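Long-range contacts in Serpin48 (Tenebrio molitor, PDB 3OZQ), which inhibits the serine protease SPE with high specificity in insect innate immunity, as a member of the serpin family: residues Lys31-Val36 with Arg371-Asn376; Phe171-Leu176 with Glu324-Ala329; His215-Lys220 with Glu247-Arg252. One frame throughout, in Å; residues are numbered along the deposited sequence.

Contact 1. Residues Lys31-Val36 with Arg371-Asn376; sequences KANFLV and RVTTLN
Strand 34-36 (s6B in serpin nomenclature) meets strand 365-372 (s5B) at the edge of sheet B, where Phe34 and Arg371 form an antiparallel hydrogen-bonded pair: Arg371 N donates to Phe34 O at 3.0 Å and Phe34 N to Arg371 O at 3.2 Å. Beyond this pair Asn33 takes over with its side chain. Its CG lies anti to its carbonyl carbon (chi1 -50°), which aims the amide along the departing C-terminal backbone. OD1 accepts from Thr373 N at 2.6 Å and from Thr374 N at 3.1 Å, while ND2 donates to Thr374 O at 2.8 Å, almost straight (169°) and within the amide plane. Three bonds fix the rotation of this amide. Arg371, extended from CG to NE, sends NE to Ala32 O (2.8 Å), with a weak bond from NH2 to the same oxygen. Its NE also lies 3.6 Å from Phe34 CE2, the ring and guanidinium planes being 44° apart, and Thr373 CG2 sits over one guanidinium face. NH1 turns to Glu247 of helix 243-248. Helix 10-29 covers the face carrying Phe34 and Arg371, through Tyr23, Val26 and Leu27, whereas Val372 packs on Phe271 and Ile273 of strand 260-278.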
loop_
_atom_site.group_PDB
_atom_site.type_symbol
_atom_site.label_atom_id
_atom_site.label_comp_id
_atom_site.label_asym_id
_atom_site.label_seq_id
_atom_site.Cartn_x
_atom_site.Cartn_y
_atom_site.Cartn_z
ATOM N N LYS A 31 -12.685 -4.727 9.188
ATOM C CA LYS A 31 -14.123 -4.953 9.070
ATOM C C LYS A 31 -14.883 -3.856 8.315
ATOM O O LYS A 31 -16.078 -3.981 8.068
ATOM C CB LYS A 31 -14.746 -5.147 10.454
ATOM C CG LYS A 31 -14.042 -4.395 11.578
ATOM C CD LYS A 31 -13.693 -2.956 11.192
ATOM C CE LYS A 31 -12.498 -2.460 12.011
ATOM N NZ LYS A 31 -11.497 -3.552 12.291
ATOM N N ALA A 32 -14.194 -2.778 7.972
ATOM C CA ALA A 32 -14.799 -1.694 7.222
ATOM C C ALA A 32 -13.805 -1.210 6.172
ATOM O O ALA A 32 -13.265 -2.015 5.413
ATOM C CB ALA A 32 -15.214 -0.567 8.159
ATOM N N ASN A 33 -13.558 0.090 6.113
ATOM C CA ASN A 33 -12.619 0.591 5.123
ATOM C C ASN A 33 -11.203 0.182 5.492
ATOM O O ASN A 33 -10.865 0.042 6.670
ATOM C CB ASN A 33 -12.699 2.113 4.960
ATOM C CG ASN A 33 -14.118 2.611 4.763
ATOM O OD1 ASN A 33 -14.995 1.863 4.338
ATOM N ND2 ASN A 33 -14.344 3.887 5.065
ATOM N N PHE A 34 -10.379 -0.047 4.474
ATOM C CA PHE A 34 -8.955 -0.147 4.706
ATOM C C PHE A 34 -8.125 0.284 3.489
ATOM O O PHE A 34 -8.639 0.420 2.355
ATOM C CB PHE A 34 -8.533 -1.544 5.244
ATOM C CG PHE A 34 -8.590 -2.649 4.218
ATOM C CD1 PHE A 34 -7.551 -2.835 3.319
ATOM C CD2 PHE A 34 -9.678 -3.495 4.153
ATOM C CE1 PHE A 34 -7.596 -3.864 2.371
ATOM C CE2 PHE A 34 -9.734 -4.509 3.213
ATOM C CZ PHE A 34 -8.688 -4.689 2.314
ATOM N N LEU A 35 -6.843 0.512 3.770
ATOM C CA LEU A 35 -5.842 0.877 2.775
ATOM C C LEU A 35 -4.580 0.085 3.104
ATOM O O LEU A 35 -4.201 -0.017 4.269
ATOM C CB LEU A 35 -5.550 2.383 2.837
ATOM C CG LEU A 35 -4.444 2.938 1.934
ATOM C CD1 LEU A 35 -4.850 2.816 0.466
ATOM C CD2 LEU A 35 -4.147 4.394 2.263
ATOM N N VAL A 36 -3.958 -0.503 2.081
ATOM C CA VAL A 36 -2.730 -1.258 2.247
ATOM C C VAL A 36 -1.795 -1.066 1.047
ATOM O O VAL A 36 -2.254 -0.840 -0.075
ATOM C CB VAL A 36 -3.007 -2.772 2.485
ATOM C CG1 VAL A 36 -3.791 -3.399 1.296
ATOM C CG2 VAL A 36 -1.693 -3.547 2.809
ATOM N N ARG A 371 -10.500 -0.565 0.169
ATOM C CA ARG A 371 -11.918 -0.608 -0.046
ATOM C C ARG A 371 -12.589 0.424 0.836
ATOM O O ARG A 371 -12.034 0.862 1.858
ATOM C CB ARG A 371 -12.451 -2.001 0.262
ATOM C CG ARG A 371 -12.578 -2.271 1.717
ATOM C CD ARG A 371 -13.085 -3.655 1.958
ATOM N NE ARG A 371 -13.231 -3.896 3.382
ATOM C CZ ARG A 371 -13.961 -4.875 3.894
ATOM N NH1 ARG A 371 -14.610 -5.701 3.085
ATOM N NH2 ARG A 371 -14.048 -5.021 5.210
ATOM N N VAL A 372 -13.774 0.834 0.397
ATOM C CA VAL A 372 -14.646 1.690 1.167
ATOM C C VAL A 372 -15.987 0.967 1.250
ATOM O O VAL A 372 -16.570 0.623 0.218
ATOM C CB VAL A 372 -14.896 3.014 0.436
ATOM C CG1 VAL A 372 -15.991 3.816 1.163
ATOM C CG2 VAL A 372 -13.603 3.809 0.302
ATOM N N THR A 373 -16.450 0.705 2.466
ATOM C CA THR A 373 -17.751 0.086 2.679
ATOM C C THR A 373 -18.622 1.033 3.486
ATOM O O THR A 373 -19.817 0.789 3.662
ATOM C CB THR A 373 -17.649 -1.219 3.487
ATOM O OG1 THR A 373 -17.310 -0.902 4.842
ATOM C CG2 THR A 373 -16.599 -2.153 2.890
ATOM N N THR A 374 -18.018 2.109 3.983
ATOM C CA THR A 374 -18.723 3.032 4.861
ATOM C C THR A 374 -18.176 4.453 4.740
ATOM O O THR A 374 -16.970 4.653 4.607
ATOM C CB THR A 374 -18.636 2.566 6.334
ATOM O OG1 THR A 374 -19.756 3.069 7.065
ATOM C CG2 THR A 374 -17.355 3.071 6.986
ATOM N N LEU A 375 -19.078 5.431 4.784
ATOM C CA LEU A 375 -18.731 6.844 4.672
ATOM C C LEU A 375 -19.635 7.586 5.631
ATOM O O LEU A 375 -20.651 7.044 6.052
ATOM C CB LEU A 375 -18.995 7.352 3.253
ATOM C CG LEU A 375 -17.835 7.527 2.265
ATOM C CD1 LEU A 375 -16.600 6.750 2.700
ATOM C CD2 LEU A 375 -18.266 7.166 0.834
ATOM N N ASN A 376 -19.287 8.826 5.962
ATOM C CA ASN A 376 -20.168 9.664 6.786
ATOM C C ASN A 376 -20.265 11.103 6.265
ATOM O O ASN A 376 -21.108 11.903 6.685
ATOM C CB ASN A 376 -19.744 9.636 8.261
ATOM C CG ASN A 376 -18.416 10.332 8.505
ATOM O OD1 ASN A 376 -17.945 10.408 9.641
ATOM N ND2 ASN A 376 -17.811 10.853 7.442
ATOM O OXT ASN A 376 -19.497 11.493 5.383
#

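Contact 2. Residues Phe171-Leu176 with Glu324-Ala329; sequences FNAKWL and EGVEAA
Trp175 holds CG anti to its carbonyl carbon (chi1 -66°), which turns one indole face to Gly325 CA, and Lys174, bent at chi2 (-66°), folds back along Glu324 and Ala328. Gly325 CA lies 3.4 Å from the centroid of the Trp175 five-membered ring, a CH-pi contact. A side chain on Gly325 would collide with Ala173 O. The backbones form a short antiparallel ladder: Val326 N donates to Ala173 O (3.1 Å), Ala173 N to Val326 O (3.3 Å), and Trp175 N to Glu324 O (2.9 Å, 163°). On the apolar side Val326 CG2 comes obliquely to Phe171, 3.9 Å from CD2, and stands 4.1 Å from Ala173 CB. Trp175 NE1 donates to Ser322 O and Phe226 stacks on the ring, fixing the indole. Residues 324-329 probably correspond to the start (hinge region) of the reactive-centre loop; pairing with strand 163-174, and the backbone bond of Glu327 to Asp320 of strand 310-321, place them between these two strands, consistent with partial insertion, as in native antithrombin. Lys174 NZ lies 4.7 Å from Glu324 OE2, probably a mild attraction without contact. Lacking a touching ion pair, the junction rests mainly on backbone bonds, the CH-pi contact and apolar packing, and probably depends little on charge.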
loop_
_atom_site.group_PDB
_atom_site.type_symbol
_atom_site.label_atom_id
_atom_site.label_comp_id
_atom_site.label_asym_id
_atom_site.label_seq_id
_atom_site.Cartn_x
_atom_site.Cartn_y
_atom_site.Cartn_z
ATOM N N PHE A 171 0.633 8.809 -0.309
ATOM C CA PHE A 171 0.850 9.191 -1.696
ATOM C C PHE A 171 0.291 10.587 -1.924
ATOM O O PHE A 171 -0.716 10.965 -1.329
ATOM C CB PHE A 171 0.110 8.214 -2.607
ATOM C CG PHE A 171 0.468 8.342 -4.062
ATOM C CD1 PHE A 171 1.770 8.146 -4.488
ATOM C CD2 PHE A 171 -0.506 8.644 -5.009
ATOM C CE1 PHE A 171 2.099 8.250 -5.841
ATOM C CE2 PHE A 171 -0.180 8.748 -6.359
ATOM C CZ PHE A 171 1.124 8.543 -6.775
ATOM N N ASN A 172 0.950 11.344 -2.791
ATOM C CA ASN A 172 0.483 12.672 -3.156
ATOM C C ASN A 172 0.438 12.838 -4.671
ATOM O O ASN A 172 1.466 12.706 -5.343
ATOM C CB ASN A 172 1.383 13.731 -2.530
ATOM C CG ASN A 172 1.074 15.123 -3.035
ATOM O OD1 ASN A 172 0.257 15.845 -2.451
ATOM N ND2 ASN A 172 1.717 15.510 -4.132
ATOM N N ALA A 173 -0.755 13.107 -5.206
ATOM C CA ALA A 173 -0.940 13.250 -6.647
ATOM C C ALA A 173 -2.047 14.233 -6.991
ATOM O O ALA A 173 -2.896 14.558 -6.155
ATOM C CB ALA A 173 -1.214 11.898 -7.311
ATOM N N LYS A 174 -2.020 14.708 -8.230
ATOM C CA LYS A 174 -3.031 15.629 -8.737
ATOM C C LYS A 174 -3.841 14.957 -9.834
ATOM O O LYS A 174 -3.279 14.305 -10.716
ATOM C CB LYS A 174 -2.373 16.878 -9.317
ATOM C CG LYS A 174 -1.529 17.679 -8.351
ATOM C CD LYS A 174 -2.350 18.302 -7.235
ATOM C CE LYS A 174 -1.457 19.179 -6.364
ATOM N NZ LYS A 174 -2.204 19.863 -5.263
ATOM N N TRP A 175 -5.163 15.122 -9.790
ATOM C CA TRP A 175 -6.009 14.665 -10.881
ATOM C C TRP A 175 -5.567 15.348 -12.176
ATOM O O TRP A 175 -5.282 16.538 -12.184
ATOM C CB TRP A 175 -7.478 15.023 -10.618
ATOM C CG TRP A 175 -8.122 14.319 -9.443
ATOM C CD1 TRP A 175 -8.767 14.904 -8.386
ATOM C CD2 TRP A 175 -8.216 12.903 -9.235
ATOM N NE1 TRP A 175 -9.246 13.938 -7.528
ATOM C CE2 TRP A 175 -8.919 12.702 -8.028
ATOM C CE3 TRP A 175 -7.773 11.783 -9.952
ATOM C CZ2 TRP A 175 -9.180 11.422 -7.517
ATOM C CZ3 TRP A 175 -8.033 10.508 -9.437
ATOM C CH2 TRP A 175 -8.734 10.343 -8.240
ATOM N N LEU A 176 -5.503 14.594 -13.263
ATOM C CA LEU A 176 -5.288 15.188 -14.580
ATOM C C LEU A 176 -6.467 16.102 -14.924
ATOM O O LEU A 176 -6.300 17.166 -15.521
ATOM C CB LEU A 176 -5.150 14.094 -15.635
ATOM C CG LEU A 176 -4.981 14.544 -17.088
ATOM C CD1 LEU A 176 -3.769 15.447 -17.230
ATOM C CD2 LEU A 176 -4.869 13.330 -18.000
ATOM N N GLU A 324 -9.006 18.064 -5.876
ATOM C CA GLU A 324 -7.764 18.240 -6.636
ATOM C C GLU A 324 -6.948 16.961 -6.811
ATOM O O GLU A 324 -6.129 16.865 -7.722
ATOM C CB GLU A 324 -6.888 19.337 -6.031
ATOM C CG GLU A 324 -6.923 20.654 -6.816
ATOM C CD GLU A 324 -6.397 20.519 -8.251
ATOM O OE1 GLU A 324 -6.795 21.338 -9.110
ATOM O OE2 GLU A 324 -5.584 19.603 -8.521
ATOM N N GLY A 325 -7.168 15.982 -5.941
ATOM C CA GLY A 325 -6.488 14.705 -6.056
ATOM C C GLY A 325 -6.391 14.021 -4.709
ATOM O O GLY A 325 -7.369 13.951 -3.968
ATOM N N VAL A 326 -5.202 13.524 -4.379
ATOM C CA VAL A 326 -5.020 12.816 -3.124
ATOM C C VAL A 326 -3.949 13.528 -2.302
ATOM O O VAL A 326 -2.857 13.812 -2.802
ATOM C CB VAL A 326 -4.651 11.335 -3.346
ATOM C CG1 VAL A 326 -5.609 10.692 -4.324
ATOM C CG2 VAL A 326 -3.240 11.215 -3.854
ATOM N N GLU A 327 -4.281 13.834 -1.052
ATOM C CA GLU A 327 -3.402 14.619 -0.194
ATOM C C GLU A 327 -3.043 15.927 -0.901
ATOM O O GLU A 327 -1.904 16.393 -0.840
ATOM C CB GLU A 327 -2.149 13.810 0.167
ATOM C CG GLU A 327 -1.171 14.480 1.121
ATOM C CD GLU A 327 -1.750 14.699 2.511
ATOM O OE1 GLU A 327 -2.880 14.229 2.785
ATOM O OE2 GLU A 327 -1.071 15.351 3.336
ATOM N N ALA A 328 -4.028 16.507 -1.586
ATOM C CA ALA A 328 -3.850 17.772 -2.289
ATOM C C ALA A 328 -4.598 18.902 -1.585
ATOM O O ALA A 328 -5.780 18.768 -1.261
ATOM C CB ALA A 328 -4.324 17.651 -3.732
ATOM N N ALA A 329 -3.905 20.012 -1.350
ATOM C CA ALA A 329 -4.529 21.199 -0.770
ATOM C C ALA A 329 -5.485 21.836 -1.772
ATOM O O ALA A 329 -5.237 21.805 -2.980
ATOM C CB ALA A 329 -3.466 22.204 -0.340
#

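Contact 3. Residues His215-Lys220 with Glu247-Arg252; sequences HHLDAK and ESKIKR
His216 and Leu217 reach from the tight turn of a beta-hairpin towards Lys249, in the link between helices 243-248 and 250-254, and Arg252 on the second, weakly bonded one, burying a modest 229 Å² with no hydrogen bond across. The first kind of contact is between flat polar groups. His216 has CG anti to its backbone N (chi1 171°), which carries the imidazole outward to Arg252, and its CE1 comes over one face of the guanidinium, 3.5 Å from NH1. The two planes stand 89° apart, so the imidazole presents its edge; Arg252 CG also lies at that edge, 3.9 Å from ND1. The second kind is apolar. Leu217 splits its methyls: CD1 lies 3.9 Å from Arg252 CB, and CD2 lies 3.9 Å from Lys249 CD, the leucine and lysine chains running past each other in opposite directions. The ammonium of Lys249 turns instead to Ser245 O. An alanine at Arg252 keeps the CB that meets Leu217 CD1 but would probably leave the His216 ring without the CG and guanidinium at its edge, and freer to turn. His216, Lys249 and Arg252 all touch crystal neighbours, so their pose may owe something to the lattice. Asp218 and Ala219 form a G1 bulge in the hairpin of strands 207-214 and 219-225. Leu217 and Ala219 rest on Leu246 of helix 243-248, while Ile250 packs on Tyr23 and Lys24 of helix 10-29.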
loop_
_atom_site.group_PDB
_atom_site.type_symbol
_atom_site.label_atom_id
_atom_site.label_comp_id
_atom_site.label_asym_id
_atom_site.label_seq_id
_atom_site.Cartn_x
_atom_site.Cartn_y
_atom_site.Cartn_z
ATOM N N HIS A 215 -17.864 -8.631 -17.451
ATOM C CA HIS A 215 -19.081 -9.435 -17.413
ATOM C C HIS A 215 -19.002 -10.615 -16.443
ATOM O O HIS A 215 -19.988 -10.940 -15.780
ATOM C CB HIS A 215 -19.478 -9.885 -18.827
ATOM C CG HIS A 215 -19.856 -8.748 -19.732
ATOM N ND1 HIS A 215 -19.058 -8.325 -20.773
ATOM C CD2 HIS A 215 -20.943 -7.936 -19.739
ATOM C CE1 HIS A 215 -19.638 -7.307 -21.387
ATOM N NE2 HIS A 215 -20.782 -7.052 -20.779
ATOM N N HIS A 216 -17.833 -11.241 -16.350
ATOM C CA HIS A 216 -17.620 -12.294 -15.363
ATOM C C HIS A 216 -17.787 -11.755 -13.940
ATOM O O HIS A 216 -18.328 -12.433 -13.066
ATOM C CB HIS A 216 -16.236 -12.921 -15.531
ATOM C CG HIS A 216 -15.860 -13.860 -14.425
ATOM N ND1 HIS A 216 -14.703 -13.719 -13.688
ATOM C CD2 HIS A 216 -16.495 -14.947 -13.924
ATOM C CE1 HIS A 216 -14.637 -14.683 -12.785
ATOM N NE2 HIS A 216 -15.714 -15.438 -12.905
ATOM N N LEU A 217 -17.332 -10.529 -13.717
ATOM C CA LEU A 217 -17.386 -9.940 -12.382
ATOM C C LEU A 217 -18.688 -9.234 -12.072
ATOM O O LEU A 217 -18.949 -8.908 -10.914
ATOM C CB LEU A 217 -16.221 -8.971 -12.176
ATOM C CG LEU A 217 -14.916 -9.712 -11.901
ATOM C CD1 LEU A 217 -13.717 -8.770 -11.941
ATOM C CD2 LEU A 217 -15.020 -10.453 -10.567
ATOM N N ASP A 218 -19.499 -9.005 -13.104
ATOM C CA ASP A 218 -20.686 -8.166 -12.985
ATOM C C ASP A 218 -20.330 -6.868 -12.271
ATOM O O ASP A 218 -20.926 -6.507 -11.254
ATOM C CB ASP A 218 -21.833 -8.888 -12.270
ATOM C CG ASP A 218 -23.170 -8.147 -12.410
ATOM O OD1 ASP A 218 -23.302 -7.323 -13.342
ATOM O OD2 ASP A 218 -24.086 -8.377 -11.587
ATOM N N ALA A 219 -19.349 -6.170 -12.820
ATOM C CA ALA A 219 -18.912 -4.912 -12.250
ATOM C C ALA A 219 -18.431 -3.998 -13.363
ATOM O O ALA A 219 -18.267 -4.420 -14.504
ATOM C CB ALA A 219 -17.798 -5.152 -11.237
ATOM N N LYS A 220 -18.223 -2.737 -13.023
ATOM C CA LYS A 220 -17.645 -1.776 -13.943
ATOM C C LYS A 220 -16.344 -1.300 -13.323
ATOM O O LYS A 220 -16.223 -1.258 -12.103
ATOM C CB LYS A 220 -18.572 -0.577 -14.115
ATOM C CG LYS A 220 -19.871 -0.841 -14.858
ATOM C CD LYS A 220 -20.602 0.483 -15.069
ATOM C CE LYS A 220 -21.974 0.308 -15.733
ATOM N NZ LYS A 220 -22.896 1.443 -15.392
ATOM N N GLU A 247 -14.877 -9.873 -3.763
ATOM C CA GLU A 247 -13.795 -10.260 -2.872
ATOM C C GLU A 247 -13.613 -11.770 -2.852
ATOM O O GLU A 247 -12.533 -12.271 -2.554
ATOM C CB GLU A 247 -14.043 -9.706 -1.473
ATOM C CG GLU A 247 -14.071 -8.191 -1.464
ATOM C CD GLU A 247 -14.327 -7.601 -0.095
ATOM O OE1 GLU A 247 -15.045 -8.225 0.716
ATOM O OE2 GLU A 247 -13.803 -6.497 0.165
ATOM N N SER A 248 -14.670 -12.495 -3.188
ATOM C CA SER A 248 -14.557 -13.934 -3.341
ATOM C C SER A 248 -13.804 -14.212 -4.631
ATOM O O SER A 248 -13.214 -15.286 -4.799
ATOM C CB SER A 248 -15.933 -14.594 -3.350
ATOM O OG SER A 248 -16.558 -14.464 -2.082
ATOM N N LYS A 249 -13.808 -13.226 -5.524
ATOM C CA LYS A 249 -13.039 -13.293 -6.769
ATOM C C LYS A 249 -11.973 -12.192 -6.833
ATOM O O LYS A 249 -11.714 -11.622 -7.901
ATOM C CB LYS A 249 -13.973 -13.178 -7.978
ATOM C CG LYS A 249 -15.132 -14.159 -7.950
ATOM C CD LYS A 249 -16.263 -13.730 -8.869
ATOM C CE LYS A 249 -17.546 -14.474 -8.509
ATOM N NZ LYS A 249 -17.859 -14.336 -7.052
ATOM N N ILE A 250 -11.340 -11.920 -5.691
ATOM C CA ILE A 250 -10.428 -10.785 -5.553
ATOM C C ILE A 250 -9.309 -10.754 -6.590
ATOM O O ILE A 250 -8.833 -9.687 -6.989
ATOM C CB ILE A 250 -9.803 -10.744 -4.146
ATOM C CG1 ILE A 250 -9.172 -9.374 -3.905
ATOM C CG2 ILE A 250 -8.796 -11.877 -3.968
ATOM C CD1 ILE A 250 -10.146 -8.224 -4.097
ATOM N N LYS A 251 -8.888 -11.934 -7.021
ATOM C CA LYS A 251 -7.820 -12.065 -8.002
ATOM C C LYS A 251 -8.213 -11.379 -9.312
ATOM O O LYS A 251 -7.459 -10.579 -9.874
ATOM C CB LYS A 251 -7.534 -13.548 -8.261
ATOM C CG LYS A 251 -7.496 -14.435 -7.004
ATOM C CD LYS A 251 -8.845 -14.492 -6.255
ATOM C CE LYS A 251 -9.920 -15.232 -7.036
ATOM N NZ LYS A 251 -10.383 -14.475 -8.240
ATOM N N ARG A 252 -9.406 -11.697 -9.795
ATOM C CA ARG A 252 -9.888 -11.134 -11.051
ATOM C C ARG A 252 -9.984 -9.610 -10.982
ATOM O O ARG A 252 -9.707 -8.916 -11.957
ATOM C CB ARG A 252 -11.243 -11.735 -11.428
ATOM C CG ARG A 252 -11.163 -13.099 -12.102
ATOM C CD ARG A 252 -10.469 -14.125 -11.218
ATOM N NE ARG A 252 -10.528 -15.470 -11.787
ATOM C CZ ARG A 252 -11.438 -16.383 -11.455
ATOM N NH1 ARG A 252 -12.368 -16.098 -10.551
ATOM N NH2 ARG A 252 -11.418 -17.582 -12.025
#

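Along the chain the contacts are nested: contact 3 falls inside the loop closed by contact 2, itself inside that closed by contact 1. Contacts 1 and 3 have centres 18 Å apart and touch directly, Arg371 NH1 bridging to Glu247 OE2 at 3.1 Å; helix 10-29 borders both. Contact 2, its centre 19 Å from that of contact 1 and 28 Å from that of contact 3, touches neither, yet Phe171 packs on Leu367 and Phe368 of strand 365-372, which runs into contact 1. By serpin topology, contacts 1 and 3 belong to sheet B and its flanking helices, whereas at contact 2 the probable start of the reactive-centre loop already pairs with sheet A, the route by which the rest would enter during inhibition, as in other serpins.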